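Local coordinates for ABC transporter, substrate binding protein (Mannopine) (Agrobacterium fabrum, PDB 5L9S) that probably serves as the periplasmic solute-binding component of an ABC transporter for mannopine, here in an open conformation without substrate, at residues Gly138-Pro143 / Tyr204-Ile209; Val187-Gly192 / Gln208-Arg213; Thr111-Lys116 / Gln125-Met130. All blocks are in the same frame, centred on the assembly; numbering follows the deposited sequence.

In the fold
Strands 185-189, 140-143, 206-210 and 103-116 lie next to one another in this order within a mixed sheet of the binding-protein fold. Interaction 1 joins the two inner strands. Interaction 2 reaches over strand 140-143 from 185-189 to the end of 206-210; its centre is about 9 Å from that of interaction 1, and a probable hydrogen bond from Phe142 N to Val187 O, 3.2 Å, ties them. Interaction 3 sets helix 127-130 on strand 103-116, with centres about 8 Å from interaction 1 and 13 Å from interaction 2. Probable hydrogen bonds from Gly207 N to Ala114 O, 2.9 Å, and from Leu112 N to Ile209 O, 3.0 Å, connect it to both.

Interaction 1. Residues Gly138-Pro143 / Tyr204-Ile209; sequences GARSFP and YRVGQI
Arg140 and Val206 form a bridge in the parallel pairing of strands 140-143 and 206-209, two inner strands of the mixed sheet in this periplasmic binding-protein fold; the strand axes run 13° apart. Following Arg140 outward, CB lies 3.6 Å from Val206 O, and CD and NE then pass along Val206 CB. Bends at chi2 and chi3 fold the chain back beside the valine, pointing the same way, so that Val206 CG2 sits over the centre of the guanidinium face, 3.8 Å above its plane. At the tip, NH2 donates to Gly138 O at 3.1 Å, coming from above that carbonyl plane, and also to Phe136 O, while NH1 reaches Met130 O. Three carbonyls at its nitrogens and a methyl over one face would fix the rotation of the buried group.

Along the backbone, Ala139 O accepts from Arg205 N at 3.0 Å and, weakly, from Val206 N. Gln208 N gives a 2.9 Å bond to Ser141 O, nearly straight at 162°, whereas the bond from Ser141 N to Val206 O is weak and bent. Further along, Gln208 CB meets Phe142 CD1. On the sheet face that carries Ser141, the Tyr204 hydroxyl is held by Ser195 O, and Ser141 CB makes a CH-pi contact with the tyrosine ring, 3.6 Å from its centroid and 17° off the ring normal.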
loop_
_atom_site.group_PDB
_atom_site.type_symbol
_atom_site.label_atom_id
_atom_site.label_comp_id
_atom_site.label_asym_id
_atom_site.label_seq_id
_atom_site.Cartn_x
_atom_site.Cartn_y
_atom_site.Cartn_z
ATOM N N GLY A 138 15.662 -21.293 -10.888
ATOM C CA GLY A 138 15.504 -21.231 -9.442
ATOM C C GLY A 138 14.069 -21.367 -8.966
ATOM O O GLY A 138 13.123 -21.491 -9.758
ATOM N N ALA A 139 13.910 -21.322 -7.646
ATOM C CA ALA A 139 12.627 -21.441 -6.988
ATOM C C ALA A 139 11.921 -20.074 -6.932
ATOM O O ALA A 139 12.590 -19.052 -6.711
ATOM C CB ALA A 139 12.853 -21.982 -5.594
ATOM N N ARG A 140 10.582 -20.055 -7.196
ATOM C CA ARG A 140 9.792 -18.824 -7.110
ATOM C C ARG A 140 9.102 -18.732 -5.745
ATOM O O ARG A 140 8.993 -19.713 -5.019
ATOM C CB ARG A 140 8.741 -18.639 -8.247
ATOM C CG ARG A 140 9.118 -18.995 -9.688
ATOM C CD ARG A 140 9.959 -17.978 -10.418
ATOM N NE ARG A 140 11.301 -18.519 -10.548
ATOM C CZ ARG A 140 12.146 -18.331 -11.551
ATOM N NH1 ARG A 140 11.806 -17.575 -12.586
ATOM N NH2 ARG A 140 13.326 -18.915 -11.538
ATOM N N SER A 141 8.632 -17.548 -5.409
ATOM C CA SER A 141 7.908 -17.276 -4.170
ATOM C C SER A 141 6.816 -16.257 -4.416
ATOM O O SER A 141 7.045 -15.250 -5.093
ATOM C CB SER A 141 8.858 -16.794 -3.077
ATOM O OG SER A 141 8.142 -16.417 -1.913
ATOM N N PHE A 142 5.613 -16.539 -3.905
ATOM C CA PHE A 142 4.482 -15.618 -4.015
ATOM C C PHE A 142 3.817 -15.562 -2.675
ATOM O O PHE A 142 3.817 -16.587 -1.997
ATOM C CB PHE A 142 3.436 -16.123 -5.022
ATOM C CG PHE A 142 3.664 -15.807 -6.472
ATOM C CD1 PHE A 142 3.523 -14.509 -6.947
ATOM C CD2 PHE A 142 3.965 -16.816 -7.379
ATOM C CE1 PHE A 142 3.723 -14.216 -8.299
ATOM C CE2 PHE A 142 4.166 -16.523 -8.731
ATOM C CZ PHE A 142 4.035 -15.225 -9.184
ATOM N N PRO A 143 3.156 -14.441 -2.290
ATOM C CA PRO A 143 2.402 -14.458 -1.024
ATOM C C PRO A 143 1.192 -15.377 -1.106
ATOM O O PRO A 143 0.606 -15.599 -2.170
ATOM C CB PRO A 143 1.957 -13.018 -0.833
ATOM C CG PRO A 143 2.004 -12.402 -2.168
ATOM C CD PRO A 143 3.037 -13.134 -2.975
ATOM N N TYR A 204 14.304 -19.524 -2.171
ATOM C CA TYR A 204 13.854 -18.943 -3.437
ATOM C C TYR A 204 14.861 -17.917 -3.916
ATOM O O TYR A 204 15.586 -17.292 -3.093
ATOM C CB TYR A 204 12.428 -18.335 -3.379
ATOM C CG TYR A 204 12.305 -17.043 -2.606
ATOM C CD1 TYR A 204 12.424 -15.809 -3.245
ATOM C CD2 TYR A 204 11.997 -17.051 -1.254
ATOM C CE1 TYR A 204 12.273 -14.617 -2.542
ATOM C CE2 TYR A 204 11.862 -15.870 -0.538
ATOM C CZ TYR A 204 11.964 -14.653 -1.188
ATOM O OH TYR A 204 11.792 -13.500 -0.459
ATOM N N ARG A 205 14.871 -17.742 -5.251
ATOM C CA ARG A 205 15.750 -16.832 -5.977
ATOM C C ARG A 205 14.980 -15.722 -6.737
ATOM O O ARG A 205 15.580 -14.705 -7.089
ATOM C CB ARG A 205 16.688 -17.618 -6.916
ATOM C CG ARG A 205 17.685 -18.512 -6.174
ATOM C CD ARG A 205 18.796 -19.003 -7.080
ATOM N NE ARG A 205 19.853 -18.000 -7.242
ATOM C CZ ARG A 205 21.080 -18.113 -6.740
ATOM N NH1 ARG A 205 21.427 -19.193 -6.048
ATOM N NH2 ARG A 205 21.976 -17.153 -6.941
ATOM N N VAL A 206 13.676 -15.928 -7.012
ATOM C CA VAL A 206 12.809 -14.962 -7.689
ATOM C C VAL A 206 11.451 -14.955 -6.990
ATOM O O VAL A 206 10.834 -16.005 -6.880
ATOM C CB VAL A 206 12.642 -15.269 -9.195
ATOM C CG1 VAL A 206 11.799 -14.192 -9.869
ATOM C CG2 VAL A 206 13.992 -15.403 -9.892
ATOM N N GLY A 207 10.991 -13.790 -6.532
ATOM C CA GLY A 207 9.722 -13.719 -5.825
ATOM C C GLY A 207 9.011 -12.396 -5.797
ATOM O O GLY A 207 9.590 -11.366 -6.122
ATOM N N GLN A 208 7.725 -12.432 -5.441
ATOM C CA GLN A 208 6.897 -11.254 -5.278
ATOM C C GLN A 208 6.873 -11.029 -3.765
ATOM O O GLN A 208 6.314 -11.847 -3.025
ATOM C CB GLN A 208 5.487 -11.475 -5.840
ATOM C CG GLN A 208 4.531 -10.348 -5.498
ATOM C CD GLN A 208 3.170 -10.552 -6.109
ATOM O OE1 GLN A 208 2.912 -10.200 -7.255
ATOM N NE2 GLN A 208 2.246 -11.057 -5.351
ATOM N N ILE A 209 7.585 -9.992 -3.301
ATOM C CA ILE A 209 7.663 -9.672 -1.869
ATOM C C ILE A 209 7.392 -8.182 -1.629
ATOM O O ILE A 209 7.204 -7.447 -2.593
ATOM C CB ILE A 209 8.973 -10.179 -1.202
ATOM C CG1 ILE A 209 10.197 -9.370 -1.634
ATOM C CG2 ILE A 209 9.170 -11.702 -1.420
ATOM C CD1 ILE A 209 11.480 -9.672 -0.825
#

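Interaction 2. Residues Val187-Gly192 / Gln208-Arg213; sequences VWWRTG and QIWLTR
Trp189 drives the edge of its six-membered ring into the face of Trp210, a T-shaped stack with centroids 4.9 Å apart and planes at 77°. The leading atom is CH2, which stands over the centre of the Trp210 ring system, 3.6 Å above Trp210 CE2. At the other end of the same indole, NE1 donates to Gln208 O at 2.9 Å. The acceptor lies in the indole plane, although the bond is somewhat bent, with 149° at the hydrogen. A chi1 of 64°, placing CG between the backbone N and the carbonyl carbon, turns the indole toward strand 206-210, where Ile209 CG2 packs 3.7 Å from Trp189 NE1.

The axes of 187-189 and 208-210 approach to 9.4 Å, too far for direct pairing, since strand 140-143 runs between them; the tryptophan spans this gap, and Phe145 adds another edge-to-face contact to it. Beyond the stack, Gly192 opens helix 192-200. Its CA comes within 3.5 Å of Trp210 CZ3, and its C lies against one face of the Arg213 guanidinium, 3.6 Å from CZ. That guanidinium is paired through NH1 with Asp193 in a salt bridge, which probably helps keep it over the glycine. Besides these packing contacts, two kinds of force probably help locate the indole: a directional N-H bond to a backbone carbonyl, and the attraction expected between a ring edge, slightly positive at its hydrogens, and a pi face.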
loop_
_atom_site.group_PDB
_atom_site.type_symbol
_atom_site.label_atom_id
_atom_site.label_comp_id
_atom_site.label_asym_id
_atom_site.label_seq_id
_atom_site.Cartn_x
_atom_site.Cartn_y
_atom_site.Cartn_z
ATOM N N VAL A 187 7.986 -21.473 -2.164
ATOM C CA VAL A 187 7.619 -20.653 -1.017
ATOM C C VAL A 187 6.286 -19.923 -1.257
ATOM O O VAL A 187 6.155 -19.146 -2.203
ATOM C CB VAL A 187 8.788 -19.672 -0.607
ATOM C CG1 VAL A 187 8.367 -18.719 0.515
ATOM C CG2 VAL A 187 10.061 -20.428 -0.218
ATOM N N TRP A 188 5.317 -20.162 -0.381
ATOM C CA TRP A 188 4.029 -19.481 -0.375
ATOM C C TRP A 188 3.980 -18.770 0.962
ATOM O O TRP A 188 3.460 -19.312 1.942
ATOM C CB TRP A 188 2.885 -20.481 -0.510
ATOM C CG TRP A 188 2.743 -21.089 -1.868
ATOM C CD1 TRP A 188 3.004 -22.380 -2.212
ATOM C CD2 TRP A 188 2.231 -20.447 -3.053
ATOM N NE1 TRP A 188 2.707 -22.582 -3.541
ATOM C CE2 TRP A 188 2.206 -21.420 -4.074
ATOM C CE3 TRP A 188 1.755 -19.157 -3.338
ATOM C CZ2 TRP A 188 1.774 -21.132 -5.374
ATOM C CZ3 TRP A 188 1.297 -18.883 -4.619
ATOM C CH2 TRP A 188 1.324 -19.859 -5.624
ATOM N N TRP A 189 4.619 -17.601 1.032
ATOM C CA TRP A 189 4.736 -16.836 2.278
ATOM C C TRP A 189 3.420 -16.179 2.746
ATOM O O TRP A 189 2.731 -15.499 1.988
ATOM C CB TRP A 189 5.881 -15.803 2.213
ATOM C CG TRP A 189 5.733 -14.690 1.201
ATOM C CD1 TRP A 189 6.250 -14.668 -0.059
ATOM C CD2 TRP A 189 5.186 -13.382 1.434
ATOM N NE1 TRP A 189 6.041 -13.442 -0.636
ATOM C CE2 TRP A 189 5.374 -12.637 0.251
ATOM C CE3 TRP A 189 4.503 -12.779 2.511
ATOM C CZ2 TRP A 189 4.908 -11.320 0.110
ATOM C CZ3 TRP A 189 4.061 -11.471 2.376
ATOM C CH2 TRP A 189 4.257 -10.759 1.184
ATOM N N ARG A 190 3.100 -16.360 4.025
ATOM C CA ARG A 190 1.894 -15.766 4.597
ATOM C C ARG A 190 2.243 -14.466 5.334
ATOM O O ARG A 190 1.439 -13.526 5.356
ATOM C CB ARG A 190 1.148 -16.781 5.477
ATOM C CG ARG A 190 -0.291 -16.374 5.751
ATOM C CD ARG A 190 -1.255 -17.539 5.877
ATOM N NE ARG A 190 -2.496 -17.273 5.146
ATOM C CZ ARG A 190 -3.439 -16.410 5.523
ATOM N NH1 ARG A 190 -3.300 -15.707 6.642
ATOM N NH2 ARG A 190 -4.523 -16.240 4.782
ATOM N N THR A 191 3.482 -14.400 5.854
ATOM C CA THR A 191 4.061 -13.287 6.619
ATOM C C THR A 191 5.312 -12.731 5.913
ATOM O O THR A 191 5.989 -13.462 5.186
ATOM C CB THR A 191 4.435 -13.867 8.021
ATOM O OG1 THR A 191 3.260 -14.373 8.652
ATOM C CG2 THR A 191 5.077 -12.878 8.949
ATOM N N GLY A 192 5.637 -11.468 6.204
ATOM C CA GLY A 192 6.861 -10.821 5.745
ATOM C C GLY A 192 8.084 -11.531 6.295
ATOM O O GLY A 192 9.068 -11.724 5.572
ATOM N N GLN A 208 7.725 -12.432 -5.441
ATOM C CA GLN A 208 6.897 -11.254 -5.278
ATOM C C GLN A 208 6.873 -11.029 -3.765
ATOM O O GLN A 208 6.314 -11.847 -3.025
ATOM C CB GLN A 208 5.487 -11.475 -5.840
ATOM C CG GLN A 208 4.531 -10.348 -5.498
ATOM C CD GLN A 208 3.170 -10.552 -6.109
ATOM O OE1 GLN A 208 2.912 -10.200 -7.255
ATOM N NE2 GLN A 208 2.246 -11.057 -5.351
ATOM N N ILE A 209 7.585 -9.992 -3.301
ATOM C CA ILE A 209 7.663 -9.672 -1.869
ATOM C C ILE A 209 7.392 -8.182 -1.629
ATOM O O ILE A 209 7.204 -7.447 -2.593
ATOM C CB ILE A 209 8.973 -10.179 -1.202
ATOM C CG1 ILE A 209 10.197 -9.370 -1.634
ATOM C CG2 ILE A 209 9.170 -11.702 -1.420
ATOM C CD1 ILE A 209 11.480 -9.672 -0.825
ATOM N N TRP A 210 7.321 -7.748 -0.362
ATOM C CA TRP A 210 7.121 -6.330 -0.065
ATOM C C TRP A 210 8.468 -5.606 -0.164
ATOM O O TRP A 210 9.481 -6.120 0.329
ATOM C CB TRP A 210 6.549 -6.115 1.353
ATOM C CG TRP A 210 5.162 -6.634 1.622
ATOM C CD1 TRP A 210 4.060 -6.513 0.822
ATOM C CD2 TRP A 210 4.711 -7.264 2.835
ATOM N NE1 TRP A 210 2.976 -7.132 1.413
ATOM C CE2 TRP A 210 3.343 -7.581 2.660
ATOM C CE3 TRP A 210 5.344 -7.636 4.039
ATOM C CZ2 TRP A 210 2.586 -8.207 3.658
ATOM C CZ3 TRP A 210 4.586 -8.244 5.038
ATOM C CH2 TRP A 210 3.234 -8.546 4.834
ATOM N N LEU A 211 8.483 -4.395 -0.760
ATOM C CA LEU A 211 9.686 -3.556 -0.827
ATOM C C LEU A 211 10.323 -3.334 0.558
ATOM O O LEU A 211 11.542 -3.355 0.663
ATOM C CB LEU A 211 9.411 -2.218 -1.520
ATOM C CG LEU A 211 10.613 -1.284 -1.794
ATOM C CD1 LEU A 211 11.779 -2.025 -2.437
ATOM C CD2 LEU A 211 10.196 -0.117 -2.634
ATOM N N THR A 212 9.508 -3.187 1.600
ATOM C CA THR A 212 9.941 -3.020 2.997
ATOM C C THR A 212 10.856 -4.174 3.447
ATOM O O THR A 212 11.916 -3.926 4.042
ATOM C CB THR A 212 8.699 -2.830 3.895
ATOM O OG1 THR A 212 8.184 -1.530 3.627
ATOM C CG2 THR A 212 8.997 -2.940 5.389
ATOM N N ARG A 213 10.445 -5.416 3.142
ATOM C CA ARG A 213 11.196 -6.622 3.496
ATOM C C ARG A 213 12.432 -6.823 2.591
ATOM O O ARG A 213 13.437 -7.327 3.073
ATOM C CB ARG A 213 10.290 -7.882 3.552
ATOM C CG ARG A 213 9.008 -7.777 4.399
ATOM C CD ARG A 213 9.155 -7.053 5.733
ATOM N NE ARG A 213 9.538 -7.939 6.838
ATOM C CZ ARG A 213 8.729 -8.339 7.819
ATOM N NH1 ARG A 213 9.188 -9.110 8.786
ATOM N NH2 ARG A 213 7.479 -7.901 7.877
#

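Interaction 3. Residues Thr111-Lys116 / Gln125-Met130; sequences TLLAYK and QTWADM. With ACT (acetate ion), chain C.
A capping box opens helix 127-130, and Leu113 of strand 103-116 packs directly against this capped turn. Thr126 is the N-cap: its OG1 accepts from Asp129 N at 3.2 Å, while Asp129 OD2 takes Thr126 N in return, from above the carboxylate plane. The same oxygen also receives Gln125 N at 2.7 Å through its anti lone pair, so two backbone N-H groups grip it.

With CG anti to the backbone N (chi1 172°), Leu113 extends its two methyls toward the helix start. CB lies over the face of the Trp127 six-membered ring, a CH-pi contact 4.1 Å from the centroid; CD1 meets Met130 SD at 3.9 Å; CD2 packs against Thr126 O at 3.3 Å. Trp127 NE1 bonds to Gly230 O, which fixes the indole in place. Two residues further along the strand, Tyr115 OH accepts a weak bond from Gln125 NE2 at 3.2 Å and donates to acetate OXT at 2.9 Å; the acetate probably came from the crystallisation liquor. A short helix laid on a sheet strand through a leucine in this way is in keeping with the layered alpha/beta architecture of periplasmic binding proteins.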
loop_
_atom_site.group_PDB
_atom_site.type_symbol
_atom_site.label_atom_id
_atom_site.label_comp_id
_atom_site.label_asym_id
_atom_site.label_seq_id
_atom_site.Cartn_x
_atom_site.Cartn_y
_atom_site.Cartn_z
ATOM N N THR A 111 4.706 -3.820 -3.601
ATOM C CA THR A 111 4.779 -5.279 -3.653
ATOM C C THR A 111 5.368 -5.451 -5.044
ATOM O O THR A 111 4.796 -4.987 -6.022
ATOM C CB THR A 111 3.409 -5.982 -3.456
ATOM O OG1 THR A 111 2.785 -5.529 -2.253
ATOM C CG2 THR A 111 3.553 -7.482 -3.344
ATOM N N LEU A 112 6.576 -5.968 -5.110
ATOM C CA LEU A 112 7.269 -6.060 -6.375
ATOM C C LEU A 112 8.063 -7.338 -6.551
ATOM O O LEU A 112 8.129 -8.176 -5.650
ATOM C CB LEU A 112 8.207 -4.829 -6.560
ATOM C CG LEU A 112 8.983 -4.230 -5.364
ATOM C CD1 LEU A 112 9.879 -5.257 -4.650
ATOM C CD2 LEU A 112 9.808 -3.101 -5.824
ATOM N N LEU A 113 8.701 -7.438 -7.716
ATOM C CA LEU A 113 9.564 -8.510 -8.120
ATOM C C LEU A 113 10.919 -8.251 -7.498
ATOM O O LEU A 113 11.535 -7.218 -7.747
ATOM C CB LEU A 113 9.665 -8.521 -9.662
ATOM C CG LEU A 113 10.686 -9.482 -10.291
ATOM C CD1 LEU A 113 10.320 -10.892 -10.059
ATOM C CD2 LEU A 113 10.778 -9.256 -11.739
ATOM N N ALA A 114 11.357 -9.173 -6.661
ATOM C CA ALA A 114 12.649 -9.142 -6.006
ATOM C C ALA A 114 13.340 -10.460 -6.374
ATOM O O ALA A 114 12.674 -11.474 -6.628
ATOM C CB ALA A 114 12.474 -9.029 -4.513
ATOM N N TYR A 115 14.673 -10.422 -6.465
ATOM C CA TYR A 115 15.494 -11.557 -6.868
ATOM C C TYR A 115 16.855 -11.595 -6.161
ATOM O O TYR A 115 17.365 -10.552 -5.733
ATOM C CB TYR A 115 15.693 -11.512 -8.405
ATOM C CG TYR A 115 16.150 -10.159 -8.902
ATOM C CD1 TYR A 115 17.480 -9.769 -8.795
ATOM C CD2 TYR A 115 15.243 -9.247 -9.431
ATOM C CE1 TYR A 115 17.891 -8.494 -9.165
ATOM C CE2 TYR A 115 15.647 -7.964 -9.816
ATOM C CZ TYR A 115 16.979 -7.601 -9.703
ATOM O OH TYR A 115 17.405 -6.343 -10.070
ATOM N N LYS A 116 17.469 -12.801 -6.081
ATOM C CA LYS A 116 18.849 -12.935 -5.581
ATOM C C LYS A 116 19.753 -12.607 -6.760
ATOM O O LYS A 116 19.508 -13.103 -7.861
ATOM C CB LYS A 116 19.164 -14.363 -5.083
ATOM C CG LYS A 116 20.515 -14.465 -4.375
ATOM C CD LYS A 116 20.754 -15.804 -3.796
ATOM C CE LYS A 116 22.182 -15.978 -3.326
ATOM N NZ LYS A 116 22.414 -17.334 -2.752
ATOM N N GLN A 125 13.588 -8.817 -14.701
ATOM C CA GLN A 125 13.181 -7.421 -14.529
ATOM C C GLN A 125 11.667 -7.190 -14.659
ATOM O O GLN A 125 11.178 -6.128 -14.274
ATOM C CB GLN A 125 13.988 -6.503 -15.466
ATOM C CG GLN A 125 15.503 -6.466 -15.151
ATOM C CD GLN A 125 15.800 -6.194 -13.687
ATOM O OE1 GLN A 125 15.455 -5.151 -13.122
ATOM N NE2 GLN A 125 16.448 -7.138 -13.024
ATOM N N THR A 126 10.922 -8.181 -15.183
ATOM C CA THR A 126 9.482 -8.087 -15.365
ATOM C C THR A 126 8.792 -9.316 -14.810
ATOM O O THR A 126 9.449 -10.312 -14.520
ATOM C CB THR A 126 9.132 -7.932 -16.850
ATOM O OG1 THR A 126 9.515 -9.114 -17.525
ATOM C CG2 THR A 126 9.787 -6.719 -17.494
ATOM N N TRP A 127 7.458 -9.277 -14.707
ATOM C CA TRP A 127 6.673 -10.434 -14.298
ATOM C C TRP A 127 6.821 -11.572 -15.350
ATOM O O TRP A 127 6.829 -12.744 -14.979
ATOM C CB TRP A 127 5.206 -10.040 -14.058
ATOM C CG TRP A 127 5.029 -9.082 -12.910
ATOM C CD1 TRP A 127 4.466 -7.834 -12.955
ATOM C CD2 TRP A 127 5.395 -9.310 -11.539
ATOM N NE1 TRP A 127 4.449 -7.277 -11.703
ATOM C CE2 TRP A 127 5.023 -8.157 -10.813
ATOM C CE3 TRP A 127 5.973 -10.399 -10.845
ATOM C CZ2 TRP A 127 5.266 -8.032 -9.438
ATOM C CZ3 TRP A 127 6.216 -10.275 -9.488
ATOM C CH2 TRP A 127 5.865 -9.105 -8.797
ATOM N N ALA A 128 7.019 -11.218 -16.642
ATOM C CA ALA A 128 7.248 -12.195 -17.711
ATOM C C ALA A 128 8.534 -12.966 -17.449
ATOM O O ALA A 128 8.570 -14.173 -17.699
ATOM C CB ALA A 128 7.319 -11.498 -19.059
ATOM N N ASP A 129 9.559 -12.301 -16.892
ATOM C CA ASP A 129 10.824 -12.946 -16.557
ATOM C C ASP A 129 10.662 -13.904 -15.373
ATOM O O ASP A 129 11.334 -14.935 -15.337
ATOM C CB ASP A 129 11.897 -11.903 -16.260
ATOM C CG ASP A 129 12.341 -11.010 -17.407
ATOM O OD1 ASP A 129 12.175 -11.422 -18.608
ATOM O OD2 ASP A 129 12.921 -9.939 -17.121
ATOM N N MET A 130 9.740 -13.594 -14.430
ATOM C CA MET A 130 9.434 -14.487 -13.296
ATOM C C MET A 130 8.910 -15.834 -13.838
ATOM O O MET A 130 9.212 -16.886 -13.279
ATOM C CB MET A 130 8.425 -13.830 -12.329
ATOM C CG MET A 130 8.051 -14.701 -11.137
ATOM S SD MET A 130 7.741 -13.743 -9.652
ATOM C CE MET A 130 7.553 -14.956 -8.519
HETATM C C ACT C . 20.698 -5.368 -9.915
HETATM O O ACT C . 20.126 -5.096 -8.807
HETATM O OXT ACT C . 20.226 -6.116 -10.827
HETATM C CH3 ACT C . 22.093 -4.732 -10.187
#